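Local structure of UPF0255 protein frsA (Vibrio vulnificus, 4I4C) at residues S35-I40 / M312-L317; A25-M30 / S327-Y332; V251-F256 / F283-K288; H263-L268 / K288-V293; S127-Y132 / S155-A160. The protein probably hydrolyses carboxylic esters as a serine esterase of the alpha/beta-hydrolase clan, and holds hexanoic acid in a pocket in this crystal. All blocks are in the same frame, centred on the assembly; numbering follows the deposited sequence.

Contact 1 of 5, residues S35-I40 / M312-L317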
# COMPACT_ATOMS: atom_id res chain seq x y z
N SER A 35 21.01 20.01 -1.49
CA SER A 35 20.76 21.35 -0.95
C SER A 35 19.27 21.62 -0.80
O SER A 35 18.84 22.22 0.19
CB SER A 35 21.44 22.42 -1.80
OG SER A 35 20.94 23.70 -1.46
N LEU A 36 18.48 21.18 -1.77
CA LEU A 36 17.02 21.28 -1.68
C LEU A 36 16.41 20.45 -0.52
O LEU A 36 15.51 20.91 0.19
CB LEU A 36 16.36 20.93 -3.02
CG LEU A 36 14.83 20.94 -3.05
CD1 LEU A 36 14.29 22.22 -2.43
CD2 LEU A 36 14.35 20.80 -4.48
N LEU A 37 16.92 19.23 -0.33
CA LEU A 37 16.53 18.39 0.79
C LEU A 37 16.80 19.06 2.14
O LEU A 37 15.98 18.98 3.06
CB LEU A 37 17.27 17.04 0.73
CG LEU A 37 16.79 16.13 -0.41
CD1 LEU A 37 17.51 14.80 -0.36
CD2 LEU A 37 15.27 15.91 -0.34
N ASP A 38 17.94 19.73 2.26
CA ASP A 38 18.26 20.46 3.48
C ASP A 38 17.25 21.58 3.72
O ASP A 38 16.77 21.75 4.84
CB ASP A 38 19.70 20.98 3.45
CG ASP A 38 20.72 19.87 3.30
OD1 ASP A 38 20.47 18.75 3.79
OD2 ASP A 38 21.77 20.13 2.67
N GLU A 39 16.92 22.34 2.68
CA GLU A 39 15.84 23.34 2.75
C GLU A 39 14.52 22.76 3.30
O GLU A 39 13.93 23.30 4.24
CB GLU A 39 15.55 23.92 1.36
CG GLU A 39 16.41 25.09 0.95
CD GLU A 39 16.27 26.29 1.87
OE1 GLU A 39 15.19 26.93 1.89
OE2 GLU A 39 17.25 26.58 2.58
N ILE A 40 14.08 21.66 2.70
CA ILE A 40 12.86 20.97 3.09
C ILE A 40 12.89 20.57 4.57
O ILE A 40 11.96 20.88 5.33
CB ILE A 40 12.64 19.71 2.21
CG1 ILE A 40 12.38 20.12 0.75
CG2 ILE A 40 11.51 18.83 2.77
CD1 ILE A 40 12.53 18.96 -0.24
N MET A 312 8.03 18.00 -0.91
CA MET A 312 7.71 16.78 -0.16
C MET A 312 8.85 16.31 0.75
O MET A 312 10.02 16.44 0.39
CB MET A 312 7.41 15.66 -1.13
CG MET A 312 6.12 15.81 -1.86
SD MET A 312 5.74 14.23 -2.61
CE MET A 312 7.16 14.00 -3.68
N PRO A 313 8.50 15.70 1.90
CA PRO A 313 9.53 15.12 2.78
C PRO A 313 10.40 14.11 2.03
O PRO A 313 9.95 13.50 1.06
CB PRO A 313 8.70 14.43 3.87
CG PRO A 313 7.47 15.29 3.96
CD PRO A 313 7.16 15.65 2.52
N LYS A 314 11.64 13.95 2.47
CA LYS A 314 12.59 13.08 1.79
C LYS A 314 12.11 11.64 1.63
O LYS A 314 12.45 10.98 0.65
CB LYS A 314 13.93 13.10 2.53
CG LYS A 314 14.99 12.27 1.85
CD LYS A 314 16.33 12.29 2.60
CE LYS A 314 17.34 11.42 1.84
NZ LYS A 314 18.66 11.42 2.53
N MET A 315 11.32 11.15 2.59
CA MET A 315 10.84 9.77 2.51
C MET A 315 10.04 9.50 1.24
O MET A 315 10.17 8.44 0.63
CB MET A 315 9.99 9.36 3.72
CG MET A 315 9.89 7.84 3.86
SD MET A 315 8.40 7.16 4.64
CE MET A 315 7.21 7.33 3.31
N TYR A 316 9.23 10.46 0.83
CA TYR A 316 8.42 10.30 -0.40
C TYR A 316 9.29 10.31 -1.65
O TYR A 316 9.11 9.49 -2.56
CB TYR A 316 7.28 11.34 -0.48
CG TYR A 316 6.29 11.19 0.66
CD1 TYR A 316 5.25 10.26 0.60
CD2 TYR A 316 6.40 11.96 1.82
CE1 TYR A 316 4.35 10.11 1.64
CE2 TYR A 316 5.49 11.82 2.88
CZ TYR A 316 4.47 10.88 2.78
OH TYR A 316 3.56 10.72 3.80
N LEU A 317 10.23 11.24 -1.71
CA LEU A 317 11.16 11.31 -2.82
C LEU A 317 12.04 10.05 -2.88
O LEU A 317 12.34 9.56 -3.96
CB LEU A 317 12.00 12.59 -2.73
CG LEU A 317 11.18 13.89 -2.89
CD1 LEU A 317 12.00 15.11 -2.46
CD2 LEU A 317 10.71 14.04 -4.33
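Lys-314 lays its aliphatic chain across the tip of Leu-37, the two side chains meeting at about a right angle. Lys-314 CB stands back, 4.9 Å from Leu-37 CD1. With CG anti to the backbone N (chi1 -177°) and every later torsion near 180°, the chain then runs straight past that methyl: Lys-314 CG lies 4.2 Å, CD 4.1 Å and CE 4.0 Å from Leu-37 CD1. NZ continues beyond and hydrogen-bonds to Ser-24 O. The other branch of Leu-37, CD2, packs on Leu-317 CD1 at 4.0 Å. One turn along helix 31-44, Ile-40 sets its CD1 3.6 Å from Met-312 O and its CG2 against Pro-313, the N-cap residue of helix 314-323. The CB of Met-312 points away from helix 31-44, and its side chain touches the bound hexanoic acid, so the contact borders that pocket. With no hydrogen bond between the segments, apolar packing alone joins them here, at the cost of burying Met-312 O, a carbonyl without a partner in the model.

Contact 2 of 5, residues A25-M30 / S327-Y332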
# COMPACT_ATOMS: atom_id res chain seq x y z
N ALA A 25 19.87 7.12 4.37
CA ALA A 25 21.15 7.47 3.77
C ALA A 25 21.34 6.74 2.45
O ALA A 25 22.30 6.98 1.72
CB ALA A 25 22.31 7.11 4.74
N LEU A 26 20.40 5.85 2.13
CA LEU A 26 20.55 4.99 0.96
C LEU A 26 20.50 5.70 -0.38
O LEU A 26 21.35 5.49 -1.25
CB LEU A 26 19.51 3.88 1.01
CG LEU A 26 19.79 2.87 2.12
CD1 LEU A 26 18.64 1.91 2.26
CD2 LEU A 26 21.09 2.12 1.86
N THR A 27 19.50 6.55 -0.56
CA THR A 27 19.25 7.16 -1.85
C THR A 27 20.30 8.22 -2.11
O THR A 27 20.58 9.06 -1.25
CB THR A 27 17.85 7.78 -1.89
OG1 THR A 27 16.89 6.79 -1.50
CG2 THR A 27 17.51 8.30 -3.28
N GLN A 28 20.87 8.17 -3.31
CA GLN A 28 21.90 9.13 -3.72
C GLN A 28 21.25 10.30 -4.43
O GLN A 28 20.44 10.12 -5.35
CB GLN A 28 22.91 8.45 -4.65
CG GLN A 28 23.69 7.32 -4.00
CD GLN A 28 24.69 7.83 -2.98
OE1 GLN A 28 25.75 8.35 -3.34
NE2 GLN A 28 24.35 7.71 -1.70
N TYR A 29 21.58 11.51 -3.99
CA TYR A 29 21.05 12.72 -4.61
C TYR A 29 22.19 13.56 -5.18
O TYR A 29 23.28 13.60 -4.61
CB TYR A 29 20.27 13.55 -3.59
CG TYR A 29 18.93 12.96 -3.20
CD1 TYR A 29 18.82 12.03 -2.17
CD2 TYR A 29 17.78 13.35 -3.87
CE1 TYR A 29 17.57 11.50 -1.81
CE2 TYR A 29 16.55 12.83 -3.54
CZ TYR A 29 16.45 11.92 -2.51
OH TYR A 29 15.20 11.42 -2.21
N MET A 30 21.92 14.24 -6.29
CA MET A 30 22.88 15.19 -6.83
C MET A 30 23.08 16.30 -5.80
O MET A 30 22.15 16.60 -5.05
CB MET A 30 22.35 15.78 -8.14
CG MET A 30 22.18 14.77 -9.28
SD MET A 30 23.72 13.92 -9.73
CE MET A 30 24.84 15.30 -9.83
N SER A 327 19.17 5.62 -10.01
CA SER A 327 20.45 5.37 -9.36
C SER A 327 20.82 6.58 -8.53
O SER A 327 21.25 6.47 -7.39
CB SER A 327 21.53 5.12 -10.41
OG SER A 327 21.23 3.99 -11.21
N VAL A 328 20.63 7.76 -9.11
CA VAL A 328 20.94 8.99 -8.42
C VAL A 328 19.83 9.95 -8.78
O VAL A 328 19.31 9.92 -9.90
CB VAL A 328 22.35 9.53 -8.82
CG1 VAL A 328 22.44 9.75 -10.31
CG2 VAL A 328 22.71 10.80 -8.04
N VAL A 329 19.44 10.79 -7.84
CA VAL A 329 18.23 11.58 -8.02
C VAL A 329 18.49 13.04 -8.27
O VAL A 329 19.22 13.69 -7.52
CB VAL A 329 17.30 11.47 -6.80
CG1 VAL A 329 15.97 12.18 -7.07
CG2 VAL A 329 17.07 10.04 -6.45
N ASP A 330 17.87 13.55 -9.33
CA ASP A 330 17.67 14.98 -9.49
C ASP A 330 16.20 15.26 -9.21
O ASP A 330 15.33 14.80 -9.94
CB ASP A 330 18.03 15.42 -10.91
CG ASP A 330 17.98 16.91 -11.07
OD1 ASP A 330 19.06 17.54 -11.10
OD2 ASP A 330 16.86 17.45 -11.13
N ILE A 331 15.92 16.00 -8.14
CA ILE A 331 14.54 16.25 -7.72
C ILE A 331 13.73 17.04 -8.74
O ILE A 331 12.54 16.79 -8.93
CB ILE A 331 14.49 16.95 -6.34
CG1 ILE A 331 15.30 16.14 -5.31
CG2 ILE A 331 13.06 17.14 -5.88
CD1 ILE A 331 15.30 16.70 -3.89
N TYR A 332 14.37 18.00 -9.40
CA TYR A 332 13.66 18.84 -10.35
C TYR A 332 13.20 18.00 -11.53
O TYR A 332 12.08 18.13 -12.00
CB TYR A 332 14.56 19.99 -10.83
CG TYR A 332 15.19 20.76 -9.69
CD1 TYR A 332 14.48 21.74 -9.01
CD2 TYR A 332 16.50 20.50 -9.30
CE1 TYR A 332 15.06 22.44 -7.96
CE2 TYR A 332 17.09 21.19 -8.26
CZ TYR A 332 16.36 22.16 -7.59
OH TYR A 332 16.96 22.85 -6.55
O HOH W 1 19.81 6.02 -5.25
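Val-329 and Tyr-29 form the apolar centre, lying side by side and pointing the same way from two neighbouring strands. Tyr-29 CD2 comes within 3.5 Å of Val-329 CB, while CG2 of the valine sits over one face of the ring, displaced toward its rim. That same methyl, Val-329 CG2, meets Thr-27 CG2 at 3.6 Å, and Ile-331 brings its CG1 to 4.0 Å from Tyr-29 CE2. The ring is fixed at its far end as well, since its hydroxyl hydrogen-bonds to Asp-318 of helix 314-323.

Outward lies the backbone of a short parallel pair, 28-29 beside 328-329. Val-329 uses both its polar groups on the two sides of Tyr-29: Val-329 N donates to Gln-28 O at 2.8 Å, and Val-329 O receives Met-30 N at 3.0 Å in an almost straight bond (174° at the hydrogen). On the other face of the pair, Met-30 folds back through chi2 (-59°), which leaves SD 3.7 Å from Val-328 CG2. Just after Val-329, Asp-330 OD2 caps helix 331-337 at Ser-333 N. At the outer edge a water links the strands, accepting from Gln-28 N and donating to Ser-327 O, 2.6 Å from the water oxygen. With only two direct backbone bonds and a water bridge, the short strand pair relies also on the packing round Tyr-29 and Val-329.

Contact 3 of 5, residues V251-F256 / F283-K288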
# COMPACT_ATOMS: atom_id res chain seq x y z
N VAL A 251 -4.28 -9.82 -14.43
CA VAL A 251 -4.89 -10.58 -13.34
C VAL A 251 -6.40 -10.70 -13.59
O VAL A 251 -6.99 -11.75 -13.34
CB VAL A 251 -4.61 -9.95 -11.95
CG1 VAL A 251 -5.44 -10.64 -10.89
CG2 VAL A 251 -3.13 -10.05 -11.58
N LEU A 252 -7.01 -9.63 -14.09
CA LEU A 252 -8.43 -9.66 -14.44
C LEU A 252 -8.70 -10.69 -15.54
O LEU A 252 -9.60 -11.53 -15.41
CB LEU A 252 -8.92 -8.27 -14.88
CG LEU A 252 -10.35 -8.11 -15.40
CD1 LEU A 252 -11.39 -8.48 -14.36
CD2 LEU A 252 -10.58 -6.68 -15.89
N ASN A 253 -7.90 -10.65 -16.60
CA ASN A 253 -8.06 -11.60 -17.70
C ASN A 253 -7.80 -13.04 -17.29
O ASN A 253 -8.28 -13.97 -17.94
CB ASN A 253 -7.16 -11.22 -18.88
CG ASN A 253 -7.56 -9.91 -19.52
OD1 ASN A 253 -8.71 -9.47 -19.38
ND2 ASN A 253 -6.62 -9.28 -20.22
N GLU A 254 -7.05 -13.22 -16.20
CA GLU A 254 -6.77 -14.55 -15.69
C GLU A 254 -7.95 -15.16 -14.88
O GLU A 254 -8.06 -16.38 -14.76
CB GLU A 254 -5.49 -14.54 -14.84
CG GLU A 254 -5.06 -15.91 -14.35
CD GLU A 254 -4.59 -16.80 -15.48
OE1 GLU A 254 -4.20 -16.26 -16.53
OE2 GLU A 254 -4.60 -18.04 -15.31
N LEU A 255 -8.82 -14.31 -14.35
CA LEU A 255 -9.93 -14.80 -13.51
C LEU A 255 -10.87 -15.77 -14.24
O LEU A 255 -11.58 -16.55 -13.59
CB LEU A 255 -10.72 -13.64 -12.91
CG LEU A 255 -9.97 -12.73 -11.92
CD1 LEU A 255 -10.89 -11.66 -11.36
CD2 LEU A 255 -9.33 -13.54 -10.79
N PHE A 256 -10.87 -15.73 -15.57
CA PHE A 256 -11.66 -16.67 -16.37
C PHE A 256 -11.23 -18.10 -16.13
O PHE A 256 -12.05 -19.02 -16.16
CB PHE A 256 -11.54 -16.37 -17.86
CG PHE A 256 -12.15 -15.06 -18.27
CD1 PHE A 256 -13.52 -14.88 -18.24
CD2 PHE A 256 -11.34 -14.02 -18.71
CE1 PHE A 256 -14.09 -13.67 -18.63
CE2 PHE A 256 -11.90 -12.81 -19.10
CZ PHE A 256 -13.28 -12.64 -19.06
N PHE A 283 -11.93 2.19 -16.68
CA PHE A 283 -12.20 2.79 -17.99
C PHE A 283 -11.82 1.81 -19.09
O PHE A 283 -12.46 1.76 -20.14
CB PHE A 283 -11.42 4.08 -18.16
CG PHE A 283 -12.05 5.27 -17.49
CD1 PHE A 283 -11.76 5.59 -16.18
CD2 PHE A 283 -12.93 6.09 -18.19
CE1 PHE A 283 -12.32 6.68 -15.57
CE2 PHE A 283 -13.50 7.19 -17.59
CZ PHE A 283 -13.20 7.49 -16.27
N LEU A 284 -10.78 1.02 -18.84
CA LEU A 284 -10.29 0.08 -19.85
C LEU A 284 -11.20 -1.15 -20.00
O LEU A 284 -11.41 -1.64 -21.12
CB LEU A 284 -8.85 -0.34 -19.55
CG LEU A 284 -7.78 0.75 -19.71
CD1 LEU A 284 -6.48 0.34 -19.04
CD2 LEU A 284 -7.54 1.05 -21.16
N GLU A 285 -11.74 -1.64 -18.90
CA GLU A 285 -12.55 -2.85 -18.95
C GLU A 285 -13.94 -2.63 -18.36
O GLU A 285 -14.22 -3.04 -17.24
CB GLU A 285 -11.83 -3.98 -18.22
CG GLU A 285 -10.49 -4.32 -18.82
CD GLU A 285 -10.59 -5.35 -19.93
OE1 GLU A 285 -11.73 -5.72 -20.31
OE2 GLU A 285 -9.53 -5.81 -20.42
N GLN A 286 -14.82 -2.01 -19.14
CA GLN A 286 -16.08 -1.53 -18.59
C GLN A 286 -17.14 -2.62 -18.40
O GLN A 286 -18.17 -2.37 -17.77
CB GLN A 286 -16.62 -0.37 -19.44
CG GLN A 286 -15.58 0.72 -19.70
CD GLN A 286 -16.21 2.07 -19.98
OE1 GLN A 286 -17.41 2.26 -19.78
NE2 GLN A 286 -15.40 3.02 -20.45
N GLU A 287 -16.90 -3.81 -18.94
CA GLU A 287 -17.86 -4.90 -18.78
C GLU A 287 -17.44 -5.84 -17.66
O GLU A 287 -18.26 -6.25 -16.83
CB GLU A 287 -18.01 -5.69 -20.09
CG GLU A 287 -19.00 -5.05 -21.08
CD GLU A 287 -20.38 -4.89 -20.48
OE1 GLU A 287 -20.96 -5.92 -20.05
OE2 GLU A 287 -20.88 -3.74 -20.42
N LYS A 288 -16.15 -6.16 -17.66
CA LYS A 288 -15.58 -7.08 -16.69
C LYS A 288 -15.55 -6.49 -15.28
O LYS A 288 -15.62 -7.23 -14.31
CB LYS A 288 -14.17 -7.49 -17.10
CG LYS A 288 -14.10 -8.29 -18.39
CD LYS A 288 -12.67 -8.46 -18.83
CE LYS A 288 -12.59 -8.99 -20.26
NZ LYS A 288 -11.21 -8.86 -20.82
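Leu-252 packs closely against two residues at once, and this is the dense part of the contact. Its CD2 lies 3.8 Å from Glu-285 CG, as the leucine and glutamate chains slide past each other in opposite directions. The same methyl, Leu-252 CD2, is 3.9 Å from Lys-288 CB, and CD1 touches that CB too. Beneath, Leu-252 also rests on Val-266 of strand 266-271 and on Ile-289, just before strand 291-295.

Helix 246-254 and helix 273-284 lie next to each other on one face of the central mixed sheet of this alpha/beta-hydrolase fold. The contact joins the C-terminal part of the former and the residues after it to the chain that leaves the latter, Glu-285 being the first residue to depart from helical geometry.

Toward the surface the packing gives way to polar reach. Lys-288 stretches out in extended form until NZ donates to Asn-253 OD1 at 2.9 Å, coming in tilted 33° from the plane of that carbonyl. Glu-285 bends sharply at chi2 (-88°) and brings OE1 to 3.2 Å from Lys-288 NZ, a salt bridge whose hydrogen bond is weak; OE2 of the same carboxylate takes a hydrogen bond from Gln-249. Phe-256, on the exposed side, meets Lys-288 at its edge, the lysine CE lying near the ring plane and 3.9 Å from Phe-256 CZ, while the ring itself meets His-263 edge-to-face.

Contact 4 of 5, residues H263-L268 / K288-V293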
# COMPACT_ATOMS: atom_id res chain seq x y z
N HIS A 263 -16.27 -14.76 -12.21
CA HIS A 263 -15.66 -13.69 -13.00
C HIS A 263 -16.68 -12.70 -13.57
O HIS A 263 -16.31 -11.69 -14.15
CB HIS A 263 -14.76 -14.24 -14.11
CG HIS A 263 -15.44 -15.20 -15.03
ND1 HIS A 263 -15.38 -16.57 -14.84
CD2 HIS A 263 -16.19 -15.00 -16.14
CE1 HIS A 263 -16.06 -17.17 -15.80
NE2 HIS A 263 -16.56 -16.24 -16.60
N HIS A 264 -17.96 -13.00 -13.37
CA HIS A 264 -19.00 -12.06 -13.78
C HIS A 264 -19.32 -11.05 -12.66
O HIS A 264 -20.05 -10.08 -12.88
CB HIS A 264 -20.25 -12.80 -14.26
CG HIS A 264 -20.01 -13.65 -15.47
ND1 HIS A 264 -19.73 -13.12 -16.71
CD2 HIS A 264 -20.00 -15.00 -15.63
CE1 HIS A 264 -19.55 -14.09 -17.58
NE2 HIS A 264 -19.71 -15.25 -16.95
N ARG A 265 -18.75 -11.29 -11.47
CA ARG A 265 -18.94 -10.40 -10.33
C ARG A 265 -17.59 -9.95 -9.72
O ARG A 265 -17.21 -10.38 -8.62
CB ARG A 265 -19.81 -11.06 -9.25
CG ARG A 265 -21.31 -11.06 -9.59
CD ARG A 265 -21.75 -9.64 -10.04
NE ARG A 265 -23.19 -9.50 -10.28
CZ ARG A 265 -23.77 -9.58 -11.48
NH1 ARG A 265 -23.04 -9.80 -12.56
NH2 ARG A 265 -25.09 -9.44 -11.59
N VAL A 266 -16.90 -9.08 -10.44
CA VAL A 266 -15.56 -8.62 -10.06
C VAL A 266 -15.57 -7.13 -9.76
O VAL A 266 -16.07 -6.33 -10.56
CB VAL A 266 -14.54 -8.85 -11.19
CG1 VAL A 266 -13.19 -8.20 -10.84
CG2 VAL A 266 -14.38 -10.33 -11.48
N GLY A 267 -15.01 -6.77 -8.61
CA GLY A 267 -14.84 -5.37 -8.23
C GLY A 267 -13.39 -5.00 -7.94
O GLY A 267 -12.50 -5.85 -7.99
N LEU A 268 -13.17 -3.73 -7.64
CA LEU A 268 -11.82 -3.21 -7.43
C LEU A 268 -11.79 -2.25 -6.25
O LEU A 268 -12.63 -1.37 -6.14
CB LEU A 268 -11.33 -2.48 -8.68
CG LEU A 268 -11.29 -3.17 -10.05
CD1 LEU A 268 -10.98 -2.16 -11.17
CD2 LEU A 268 -10.29 -4.33 -10.06
N LYS A 288 -16.15 -6.16 -17.66
CA LYS A 288 -15.58 -7.08 -16.69
C LYS A 288 -15.55 -6.49 -15.28
O LYS A 288 -15.62 -7.23 -14.31
CB LYS A 288 -14.17 -7.49 -17.10
CG LYS A 288 -14.10 -8.29 -18.39
CD LYS A 288 -12.67 -8.46 -18.83
CE LYS A 288 -12.59 -8.99 -20.26
NZ LYS A 288 -11.21 -8.86 -20.82
N ILE A 289 -15.45 -5.17 -15.17
CA ILE A 289 -15.44 -4.52 -13.86
C ILE A 289 -16.85 -4.05 -13.49
O ILE A 289 -17.45 -3.26 -14.21
CB ILE A 289 -14.48 -3.31 -13.82
CG1 ILE A 289 -13.03 -3.77 -14.02
CG2 ILE A 289 -14.62 -2.54 -12.51
CD1 ILE A 289 -12.67 -4.99 -13.18
N LYS A 290 -17.37 -4.56 -12.38
CA LYS A 290 -18.73 -4.25 -11.95
C LYS A 290 -18.79 -3.11 -10.94
O LYS A 290 -19.83 -2.46 -10.79
CB LYS A 290 -19.37 -5.50 -11.35
CG LYS A 290 -19.54 -6.65 -12.36
CD LYS A 290 -20.32 -6.18 -13.60
CE LYS A 290 -20.69 -7.33 -14.54
NZ LYS A 290 -19.49 -8.16 -14.93
N ALA A 291 -17.69 -2.87 -10.23
CA ALA A 291 -17.64 -1.81 -9.22
C ALA A 291 -16.21 -1.43 -8.90
O ALA A 291 -15.34 -2.28 -8.94
CB ALA A 291 -18.35 -2.26 -7.95
N CYS A 292 -15.99 -0.16 -8.56
CA CYS A 292 -14.67 0.31 -8.15
C CYS A 292 -14.79 1.29 -6.97
O CYS A 292 -15.68 2.14 -6.93
CB CYS A 292 -13.92 0.96 -9.33
SG CYS A 292 -12.27 1.66 -8.89
N VAL A 293 -13.89 1.15 -6.00
CA VAL A 293 -13.85 2.06 -4.86
C VAL A 293 -12.39 2.43 -4.62
O VAL A 293 -11.52 1.55 -4.60
CB VAL A 293 -14.42 1.40 -3.59
CG1 VAL A 293 -14.43 2.39 -2.43
CG2 VAL A 293 -15.81 0.85 -3.84
O HOH W 2 -20.14 -10.06 -16.69
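Lys-290 curls back onto His-264 O through two bends, chi2 at -55° and chi4 at -53°, which turn its ammonium group over the carbonyl. Lys-290 NZ donates a hydrogen bond to His-264 O at 2.9 Å, from above the carbonyl plane; from the opposite face Arg-265 NH1 hydrogen-bonds to the same His-264 O at 3.0 Å. Lys-290 NZ also donates to a water that touches His-264 ND1, and to Glu-287 O. Beyond this end the chains run as parallel neighbours, the two strands of a beta-alpha-beta crossover through helix 273-284. Lys-290 N donates to Val-266 O at 2.9 Å, Leu-268 N to Ala-291 O, and Val-293 N to Leu-268 O at 2.8 Å. Over these bonds, Ile-289 crosses Leu-268 at about a right angle, with CG1 3.9 Å from Leu-268 CD1, and Ile-289 CD1 meets Val-266 CG1. Two cationic groups, with Lys-290 NZ and Arg-265 NH1 4.6 Å apart, thus share one carbonyl oxygen, whose partial negative charge probably eases their proximity before strand 266-271.

Contact 5 of 5, residues S127-Y132 / S155-A160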
# COMPACT_ATOMS: atom_id res chain seq x y z
N SER A 127 -0.55 -10.78 12.58
CA SER A 127 0.03 -9.67 13.33
C SER A 127 1.54 -9.55 13.12
O SER A 127 2.08 -8.45 13.01
CB SER A 127 -0.25 -9.83 14.82
OG SER A 127 -1.62 -9.68 15.07
N ALA A 128 2.20 -10.70 13.09
CA ALA A 128 3.65 -10.75 12.94
C ALA A 128 4.07 -10.24 11.56
O ALA A 128 5.02 -9.45 11.43
CB ALA A 128 4.15 -12.16 13.13
N SER A 129 3.33 -10.69 10.54
CA SER A 129 3.53 -10.29 9.16
C SER A 129 3.48 -8.79 9.03
O SER A 129 4.31 -8.19 8.36
CB SER A 129 2.43 -10.87 8.27
OG SER A 129 2.74 -10.61 6.91
N LEU A 130 2.50 -8.19 9.70
CA LEU A 130 2.31 -6.75 9.63
C LEU A 130 3.47 -6.02 10.30
O LEU A 130 3.95 -4.99 9.79
CB LEU A 130 1.01 -6.36 10.32
CG LEU A 130 0.65 -4.89 10.18
CD1 LEU A 130 0.58 -4.51 8.72
CD2 LEU A 130 -0.67 -4.64 10.88
N CYS A 131 3.93 -6.55 11.43
CA CYS A 131 5.06 -5.93 12.13
C CYS A 131 6.31 -5.96 11.26
O CYS A 131 7.04 -4.98 11.21
CB CYS A 131 5.32 -6.58 13.48
SG CYS A 131 4.00 -6.28 14.64
N TYR A 132 6.54 -7.08 10.59
CA TYR A 132 7.66 -7.23 9.68
C TYR A 132 7.57 -6.28 8.47
O TYR A 132 8.59 -5.76 8.02
CB TYR A 132 7.74 -8.67 9.16
CG TYR A 132 8.11 -9.70 10.20
CD1 TYR A 132 9.06 -9.42 11.18
CD2 TYR A 132 7.49 -10.94 10.22
CE1 TYR A 132 9.39 -10.34 12.14
CE2 TYR A 132 7.82 -11.88 11.19
CZ TYR A 132 8.77 -11.58 12.14
OH TYR A 132 9.12 -12.50 13.11
N SER A 155 6.88 -14.80 4.62
CA SER A 155 6.81 -16.14 5.21
C SER A 155 5.77 -16.18 6.35
O SER A 155 5.04 -17.15 6.50
CB SER A 155 8.19 -16.66 5.65
OG SER A 155 8.76 -15.88 6.67
N ALA A 156 5.65 -15.10 7.12
CA ALA A 156 4.67 -15.09 8.18
C ALA A 156 3.23 -15.09 7.65
O ALA A 156 2.35 -15.71 8.25
CB ALA A 156 4.92 -13.92 9.15
N TYR A 157 2.99 -14.40 6.54
CA TYR A 157 1.66 -14.36 5.95
C TYR A 157 1.19 -15.74 5.50
O TYR A 157 0.04 -16.11 5.72
CB TYR A 157 1.64 -13.41 4.75
CG TYR A 157 0.26 -12.84 4.42
CD1 TYR A 157 -0.23 -11.72 5.09
CD2 TYR A 157 -0.53 -13.41 3.42
CE1 TYR A 157 -1.47 -11.20 4.79
CE2 TYR A 157 -1.78 -12.88 3.12
CZ TYR A 157 -2.24 -11.78 3.81
OH TYR A 157 -3.47 -11.24 3.52
N LEU A 158 2.07 -16.48 4.84
CA LEU A 158 1.69 -17.80 4.34
C LEU A 158 1.47 -18.77 5.49
O LEU A 158 0.53 -19.56 5.47
CB LEU A 158 2.71 -18.32 3.33
CG LEU A 158 2.98 -17.39 2.14
CD1 LEU A 158 4.06 -17.94 1.22
CD2 LEU A 158 1.70 -17.11 1.35
N GLU A 159 2.30 -18.67 6.53
CA GLU A 159 2.13 -19.49 7.72
C GLU A 159 0.82 -19.17 8.45
O GLU A 159 0.14 -20.07 8.97
CB GLU A 159 3.35 -19.37 8.66
CG GLU A 159 3.46 -20.48 9.68
CD GLU A 159 3.34 -21.87 9.06
OE1 GLU A 159 4.19 -22.23 8.22
OE2 GLU A 159 2.37 -22.59 9.40
N ALA A 160 0.45 -17.90 8.49
CA ALA A 160 -0.87 -17.51 9.00
C ALA A 160 -1.98 -18.08 8.12
O ALA A 160 -2.96 -18.61 8.61
CB ALA A 160 -0.99 -16.00 9.06
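Ser-129 and Ala-156 stand face to face where two consecutive helices, 121-136 and 144-163, pack as an antiparallel alpha-hairpin. The local axes run at 167° to each other and approach to 8.1 Å, a close spacing made possible by the small residues between them: the CA atoms of Ser-129 and Ala-156 are just 5.0 Å apart. The methyl of Ala-156 presses on the backbone of the partner helix, its CB 3.9 Å from Ser-129 N. Two neighbours close round that methyl, Ala-128 with its own CB and Tyr-132 with the edge of its ring, where CD2 lies 4.1 Å from Ala-156 CB.

Tyr-157 covers the other flank, its chi1 of -156° carrying the ring past Ser-129. Farther out, the phenol reaches His-185 with a hydrogen bond, and the ring meets Phe-126 edge-to-face; the hydroxyl of Tyr-132 is bonded to Gln-110 of helix 98-114. The buried serine hydroxyl also has a partner, since Ser-129 OG hydrogen-bonds to Ala-153 O, a polar link between the helices beside that of Ser-122 OG to Ala-160 O. Ser-129 OG lies 3.7 Å from Tyr-157 CD1, at the ring edge and near its plane.

Contacts 1 and 2 join the same N-terminal region to residues 312-332 and touch each other: Tyr-29 lies against Leu-37, Lys-314 and Leu-317, while Ile-331 packs on Leu-37. Contact 1 is buried and apolar, whereas contact 2, partly exposed, adds strand bonds and a water. Contacts 3 and 4 form a second pair, about 39 Å from contact 1 between centres, and share Lys-288. There the strands of contact 4 are buried and backbone-bonded, and contact 3 covers them from the helix layer, ending in charged groups at the surface. Contact 5, wholly buried and about 28 to 32 Å from the others between centres, relies on small side chains between adjacent helices, with no hydrogen bond between its own segments.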